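Local coordinates for protein aspartate aminotransferase (Giardia lamblia, PDB 3MEB) that probably catalyses the reversible pyridoxal-phosphate-dependent transfer of an amino group from L-aspartate to 2-oxoglutarate, giving oxaloacetate and L-glutamate, at residues F96-A102 with V333-H338; F189-K193 with Q223-L227. One frame throughout, in Å; residues are numbered along the deposited sequence.

Contact 1: F96-A102 with V333-H338. With EDO (1,2-ethanediol), chain H.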
loop_
_atom_site.group_PDB
_atom_site.type_symbol
_atom_site.label_atom_id
_atom_site.label_comp_id
_atom_site.label_asym_id
_atom_site.label_seq_id
_atom_site.Cartn_x
_atom_site.Cartn_y
_atom_site.Cartn_z
ATOM N N PHE A 96 -0.587 12.548 -7.201
ATOM C CA PHE A 96 -0.391 13.599 -8.217
ATOM C C PHE A 96 -1.694 14.348 -8.532
ATOM O O PHE A 96 -2.697 13.713 -8.830
ATOM C CB PHE A 96 0.139 13.028 -9.541
ATOM C CG PHE A 96 1.408 12.240 -9.403
ATOM C CD1 PHE A 96 2.551 12.814 -8.860
ATOM C CD2 PHE A 96 1.462 10.909 -9.825
ATOM C CE1 PHE A 96 3.737 12.039 -8.696
ATOM C CE2 PHE A 96 2.619 10.143 -9.679
ATOM C CZ PHE A 96 3.762 10.706 -9.122
ATOM N N PRO A 97 -1.651 15.683 -8.582
ATOM C CA PRO A 97 -2.884 16.419 -8.934
ATOM C C PRO A 97 -3.541 15.980 -10.233
ATOM O O PRO A 97 -4.746 15.848 -10.259
ATOM C CB PRO A 97 -2.406 17.854 -9.025
ATOM C CG PRO A 97 -1.294 17.909 -7.986
ATOM C CD PRO A 97 -0.573 16.596 -8.180
ATOM N N LEU A 98 -2.763 15.746 -11.300
ATOM C CA LEU A 98 -3.321 15.197 -12.561
ATOM C C LEU A 98 -4.060 13.866 -12.388
ATOM O O LEU A 98 -5.086 13.668 -12.996
ATOM C CB LEU A 98 -2.234 15.064 -13.636
ATOM C CG LEU A 98 -1.666 16.364 -14.214
ATOM C CD1 LEU A 98 -0.441 16.106 -15.170
ATOM C CD2 LEU A 98 -2.758 17.154 -14.917
ATOM N N PHE A 99 -3.544 12.967 -11.557
ATOM C CA PHE A 99 -4.214 11.714 -11.242
ATOM C C PHE A 99 -5.524 11.991 -10.489
ATOM O O PHE A 99 -6.594 11.482 -10.852
ATOM C CB PHE A 99 -3.318 10.747 -10.441
ATOM C CG PHE A 99 -4.081 9.602 -9.843
ATOM C CD1 PHE A 99 -4.439 8.514 -10.627
ATOM C CD2 PHE A 99 -4.494 9.634 -8.519
ATOM C CE1 PHE A 99 -5.192 7.499 -10.118
ATOM C CE2 PHE A 99 -5.213 8.608 -7.984
ATOM C CZ PHE A 99 -5.578 7.533 -8.764
ATOM N N LEU A 100 -5.452 12.836 -9.472
ATOM C CA LEU A 100 -6.655 13.150 -8.675
ATOM C C LEU A 100 -7.720 13.775 -9.594
ATOM O O LEU A 100 -8.908 13.412 -9.559
ATOM C CB LEU A 100 -6.289 14.093 -7.527
ATOM C CG LEU A 100 -5.380 13.480 -6.464
ATOM C CD1 LEU A 100 -4.949 14.538 -5.453
ATOM C CD2 LEU A 100 -6.064 12.347 -5.784
ATOM N N GLU A 101 -7.287 14.688 -10.454
ATOM C CA GLU A 101 -8.204 15.262 -11.427
ATOM C C GLU A 101 -8.764 14.172 -12.344
ATOM O O GLU A 101 -9.955 14.175 -12.617
ATOM C CB GLU A 101 -7.544 16.341 -12.279
ATOM C CG GLU A 101 -8.542 16.964 -13.253
ATOM C CD GLU A 101 -7.957 18.012 -14.182
ATOM O OE1 GLU A 101 -6.747 18.389 -14.050
ATOM O OE2 GLU A 101 -8.757 18.429 -15.049
ATOM N N ALA A 102 -7.907 13.259 -12.821
ATOM C CA ALA A 102 -8.354 12.161 -13.689
ATOM C C ALA A 102 -9.425 11.340 -12.930
ATOM O O ALA A 102 -10.504 11.046 -13.463
ATOM C CB ALA A 102 -7.131 11.240 -14.079
ATOM N N VAL A 333 -2.895 6.065 -15.367
ATOM C CA VAL A 333 -4.238 6.622 -15.384
ATOM C C VAL A 333 -4.272 8.083 -15.829
ATOM O O VAL A 333 -5.102 8.471 -16.676
ATOM C CB VAL A 333 -4.918 6.455 -14.006
ATOM C CG1 VAL A 333 -6.265 7.186 -13.950
ATOM C CG2 VAL A 333 -5.056 4.993 -13.683
ATOM N N GLN A 334 -3.377 8.901 -15.285
ATOM C CA GLN A 334 -3.379 10.308 -15.594
ATOM C C GLN A 334 -2.966 10.557 -17.052
ATOM O O GLN A 334 -3.523 11.429 -17.722
ATOM C CB GLN A 334 -2.496 11.077 -14.591
ATOM C CG GLN A 334 -1.007 11.086 -14.837
ATOM C CD GLN A 334 -0.292 11.778 -13.694
ATOM O OE1 GLN A 334 -0.731 11.684 -12.537
ATOM N NE2 GLN A 334 0.786 12.505 -14.002
ATOM N N VAL A 335 -1.997 9.784 -17.532
ATOM C CA VAL A 335 -1.545 9.928 -18.928
ATOM C C VAL A 335 -2.689 9.595 -19.935
ATOM O O VAL A 335 -2.860 10.270 -20.971
ATOM C CB VAL A 335 -0.282 9.079 -19.190
ATOM C CG1 VAL A 335 -0.024 8.886 -20.746
ATOM C CG2 VAL A 335 0.954 9.729 -18.480
ATOM N N ILE A 336 -3.439 8.551 -19.647
ATOM C CA ILE A 336 -4.584 8.164 -20.456
ATOM C C ILE A 336 -5.662 9.261 -20.410
ATOM O O ILE A 336 -6.106 9.766 -21.454
ATOM C CB ILE A 336 -5.173 6.790 -20.006
ATOM C CG1 ILE A 336 -4.196 5.658 -20.381
ATOM C CG2 ILE A 336 -6.541 6.545 -20.681
ATOM C CD1 ILE A 336 -4.484 4.266 -19.800
ATOM N N VAL A 337 -6.082 9.619 -19.204
ATOM C CA VAL A 337 -7.267 10.477 -19.046
ATOM C C VAL A 337 -7.091 11.903 -19.614
ATOM O O VAL A 337 -8.027 12.498 -20.148
ATOM C CB VAL A 337 -7.733 10.503 -17.579
ATOM C CG1 VAL A 337 -8.778 11.623 -17.352
ATOM C CG2 VAL A 337 -8.285 9.151 -17.215
ATOM N N HIS A 338 -5.881 12.433 -19.552
ATOM C CA HIS A 338 -5.626 13.800 -20.026
ATOM C C HIS A 338 -5.192 13.866 -21.489
ATOM O O HIS A 338 -4.863 14.945 -21.969
ATOM C CB HIS A 338 -4.554 14.452 -19.125
ATOM C CG HIS A 338 -5.038 14.697 -17.726
ATOM N ND1 HIS A 338 -5.761 15.818 -17.388
ATOM C CD2 HIS A 338 -4.919 13.965 -16.594
ATOM C CE1 HIS A 338 -6.048 15.775 -16.098
ATOM N NE2 HIS A 338 -5.552 14.656 -15.593
HETATM C C1 EDO H . -9.782 15.238 -17.116
HETATM O O1 EDO H . -10.094 16.512 -16.528
HETATM C C2 EDO H . -10.244 15.229 -18.555
HETATM O O2 EDO H . -10.539 16.581 -18.903
#
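A helix-helix crossing is made here by Gln334 in the last turn of helix 327-337 and His338 just past its C-terminal end, against Leu98, Phe99 and Ala102 in the first turns of helix 97-108; the local axes approach to 8.5 Å at 62°. His338 NE2 donates to Leu98 O (2.8 Å, N-H...O angle 158°), with the oxygen close to the imidazole plane. Leu98 O also accepts from Ala102 N in its own helix, and the two donors arrive from opposite faces of the carbonyl plane. The ring is further held by a CH-pi contact: Leu98 CD2 sits over one face, 3.9 Å from the His338 ring centroid. At the ring edge, Glu101 OE1 lies 3.4 Å from His338 CE1, while Glu101 OE2 accepts a hydrogen bond from a bound 1,2-ethanediol.

In this fold type I aminotransferase the crossing lies beside an outer strand of the large sheet, since Phe99 also packs on Gln124 of strand 120-125. Towards helix 327-337, the Phe99 ring offers its edge to Val333 CB, 4.0 Å from Phe99 CD1. Ala102 CB, also buried, meets Val337 CB at 3.6 Å. Gln334 CG lies between backbone N and carbonyl carbon (chi1 82°), and the extended chain beyond carries OE1 to 3.2 Å from Phe99 N, with Phe96 CB also close by.

Contact 2: F189-K193 with Q223-L227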
loop_
_atom_site.group_PDB
_atom_site.type_symbol
_atom_site.label_atom_id
_atom_site.label_comp_id
_atom_site.label_asym_id
_atom_site.label_seq_id
_atom_site.Cartn_x
_atom_site.Cartn_y
_atom_site.Cartn_z
ATOM N N PHE A 189 -36.550 -5.567 -2.446
ATOM C CA PHE A 189 -36.405 -4.125 -2.368
ATOM C C PHE A 189 -37.306 -3.451 -1.343
ATOM O O PHE A 189 -36.934 -2.444 -0.727
ATOM C CB PHE A 189 -36.548 -3.475 -3.747
ATOM C CG PHE A 189 -36.131 -2.045 -3.757
ATOM C CD1 PHE A 189 -34.816 -1.688 -3.483
ATOM C CD2 PHE A 189 -37.060 -1.045 -3.962
ATOM C CE1 PHE A 189 -34.443 -0.355 -3.453
ATOM C CE2 PHE A 189 -36.696 0.292 -3.931
ATOM C CZ PHE A 189 -35.394 0.638 -3.684
ATOM N N SER A 190 -38.479 -4.033 -1.136
ATOM C CA SER A 190 -39.390 -3.606 -0.079
ATOM C C SER A 190 -38.672 -3.625 1.277
ATOM O O SER A 190 -38.688 -2.631 2.035
ATOM C CB SER A 190 -40.626 -4.526 -0.097
ATOM O OG SER A 190 -41.685 -4.004 0.676
ATOM N N ASN A 191 -38.045 -4.748 1.604
ATOM C CA ASN A 191 -37.258 -4.822 2.851
ATOM C C ASN A 191 -35.977 -3.987 2.866
ATOM O O ASN A 191 -35.565 -3.479 3.921
ATOM C CB ASN A 191 -37.012 -6.287 3.254
ATOM C CG ASN A 191 -38.293 -6.937 3.818
ATOM O OD1 ASN A 191 -38.674 -8.041 3.442
ATOM N ND2 ASN A 191 -38.999 -6.193 4.650
ATOM N N THR A 192 -35.329 -3.834 1.712
ATOM C CA THR A 192 -34.206 -2.932 1.610
ATOM C C THR A 192 -34.582 -1.541 2.161
ATOM O O THR A 192 -33.888 -0.985 3.014
ATOM C CB THR A 192 -33.701 -2.812 0.137
ATOM O OG1 THR A 192 -33.348 -4.110 -0.381
ATOM C CG2 THR A 192 -32.519 -1.884 0.094
ATOM N N LYS A 193 -35.686 -0.984 1.680
ATOM C CA LYS A 193 -36.132 0.312 2.117
ATOM C C LYS A 193 -36.491 0.359 3.604
ATOM O O LYS A 193 -36.135 1.321 4.287
ATOM C CB LYS A 193 -37.344 0.733 1.318
ATOM C CG LYS A 193 -36.997 1.057 -0.108
ATOM C CD LYS A 193 -38.253 1.569 -0.865
ATOM C CE LYS A 193 -39.300 0.456 -1.118
ATOM N NZ LYS A 193 -40.517 0.969 -1.847
ATOM N N GLN A 223 -35.074 2.103 -8.560
ATOM C CA GLN A 223 -34.841 1.714 -7.167
ATOM C C GLN A 223 -33.886 2.682 -6.476
ATOM O O GLN A 223 -34.136 3.125 -5.353
ATOM C CB GLN A 223 -34.375 0.267 -7.084
ATOM C CG GLN A 223 -35.515 -0.690 -7.517
ATOM C CD GLN A 223 -35.095 -2.140 -7.599
ATOM O OE1 GLN A 223 -33.984 -2.445 -7.998
ATOM N NE2 GLN A 223 -36.002 -3.050 -7.220
ATOM N N TRP A 224 -32.832 3.062 -7.156
ATOM C CA TRP A 224 -31.917 4.084 -6.588
ATOM C C TRP A 224 -32.680 5.368 -6.283
ATOM O O TRP A 224 -32.482 5.952 -5.222
ATOM C CB TRP A 224 -30.768 4.407 -7.541
ATOM C CG TRP A 224 -29.633 3.434 -7.567
ATOM C CD1 TRP A 224 -29.223 2.693 -8.624
ATOM C CD2 TRP A 224 -28.714 3.162 -6.509
ATOM N NE1 TRP A 224 -28.116 1.954 -8.293
ATOM C CE2 TRP A 224 -27.784 2.222 -6.993
ATOM C CE3 TRP A 224 -28.590 3.615 -5.202
ATOM C CZ2 TRP A 224 -26.753 1.727 -6.219
ATOM C CZ3 TRP A 224 -27.542 3.128 -4.435
ATOM C CH2 TRP A 224 -26.646 2.194 -4.941
ATOM N N LYS A 225 -33.570 5.791 -7.185
ATOM C CA LYS A 225 -34.324 7.015 -6.964
ATOM C C LYS A 225 -35.264 6.938 -5.761
ATOM O O LYS A 225 -35.523 7.953 -5.135
ATOM C CB LYS A 225 -35.119 7.432 -8.191
ATOM C CG LYS A 225 -34.256 7.966 -9.287
ATOM C CD LYS A 225 -35.055 8.294 -10.516
ATOM C CE LYS A 225 -34.140 8.543 -11.708
ATOM N NZ LYS A 225 -34.472 9.831 -12.372
ATOM N N GLU A 226 -35.746 5.740 -5.440
ATOM C CA GLU A 226 -36.545 5.522 -4.229
ATOM C C GLU A 226 -35.709 5.623 -2.940
ATOM O O GLU A 226 -36.220 6.037 -1.911
ATOM C CB GLU A 226 -37.204 4.154 -4.256
ATOM C CG GLU A 226 -38.428 4.019 -5.176
ATOM C CD GLU A 226 -39.238 2.799 -4.819
ATOM O OE1 GLU A 226 -39.315 1.880 -5.631
ATOM O OE2 GLU A 226 -39.743 2.729 -3.690
ATOM N N LEU A 227 -34.459 5.189 -3.001
ATOM C CA LEU A 227 -33.568 5.218 -1.837
ATOM C C LEU A 227 -33.154 6.656 -1.519
ATOM O O LEU A 227 -33.016 7.025 -0.344
ATOM C CB LEU A 227 -32.350 4.300 -2.026
ATOM C CG LEU A 227 -32.636 2.803 -2.122
ATOM C CD1 LEU A 227 -31.343 2.042 -2.456
ATOM C CD2 LEU A 227 -33.221 2.269 -0.834
#
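Phe189 fills the gap between two helices, its ring lying against Gln223 on one face and meeting Glu226 and Leu227 at its edge. Helix 189-198 and helix 221-234 flank strand 204-208 in the chain and belong to successive beta-alpha-beta crossovers of the large mixed sheet. They run nearly parallel, their local axes 22° apart. An axis separation of 11.1 Å leaves room for a phenyl ring, and Phe189 CG, anti to the backbone N, extends into it.

Gln223 CB makes a CH-pi contact 3.8 Å from the centroid of the Phe189 ring, and the Gln223 amide lies at a shallow tilt of 32° to the ring. The tip of the ring, Phe189 CZ, comes to 3.2 Å from Gln223 O and 3.8 Å from Leu227 CG. Beside it, Phe189 CE2 is 3.5 Å from Glu226 OE1, the carboxylate standing steeply to the ring plane. Lys193 CG, one turn on in the same helix, lies over the opposite face.

From there the lysine chain bends at chi3 (-70°), which brings NZ to Glu226. Lys193 NZ donates to Glu226 OE2 at 2.7 Å in a salt bridge using the syn lone pair of Glu226 OE2, bridging the helices on the more accessible side. On the inner side, Thr192 turns its methyl CG2 to Leu227 CD2, 4.3 Å away.

Further out, Thr192 OG1 is hydrogen-bonded to Thr177 O, just past strand 174-176, tying the first helix to the loop that follows this outermost strand. Gln223 OE1 accepts from Thr220 N just before its own helix; this holds the amide with NE2 turned to Phe189, 3.5 Å from Phe189 CB.

Contact 2 is nested inside the chain loop closed by contact 1, yet the two do not touch: their centres are 35 Å apart and their nearest atoms about 20 Å. Within this chain they lie near different outermost strands of the seven-stranded sheet: contact 1 packs on strand 120-125, and contact 2 is hydrogen-bonded to the loop just past strand 174-176. Contact 1 is the nearer to the cofactor, the Phe99 side chain lying about 11 Å from bound pyridoxal phosphate and about 9 Å from that of Ser127, which binds it. Contact 2 lies away from the cofactor site, although Asn213 of the cofactor pocket falls in the connection between 189-193 and 223-227.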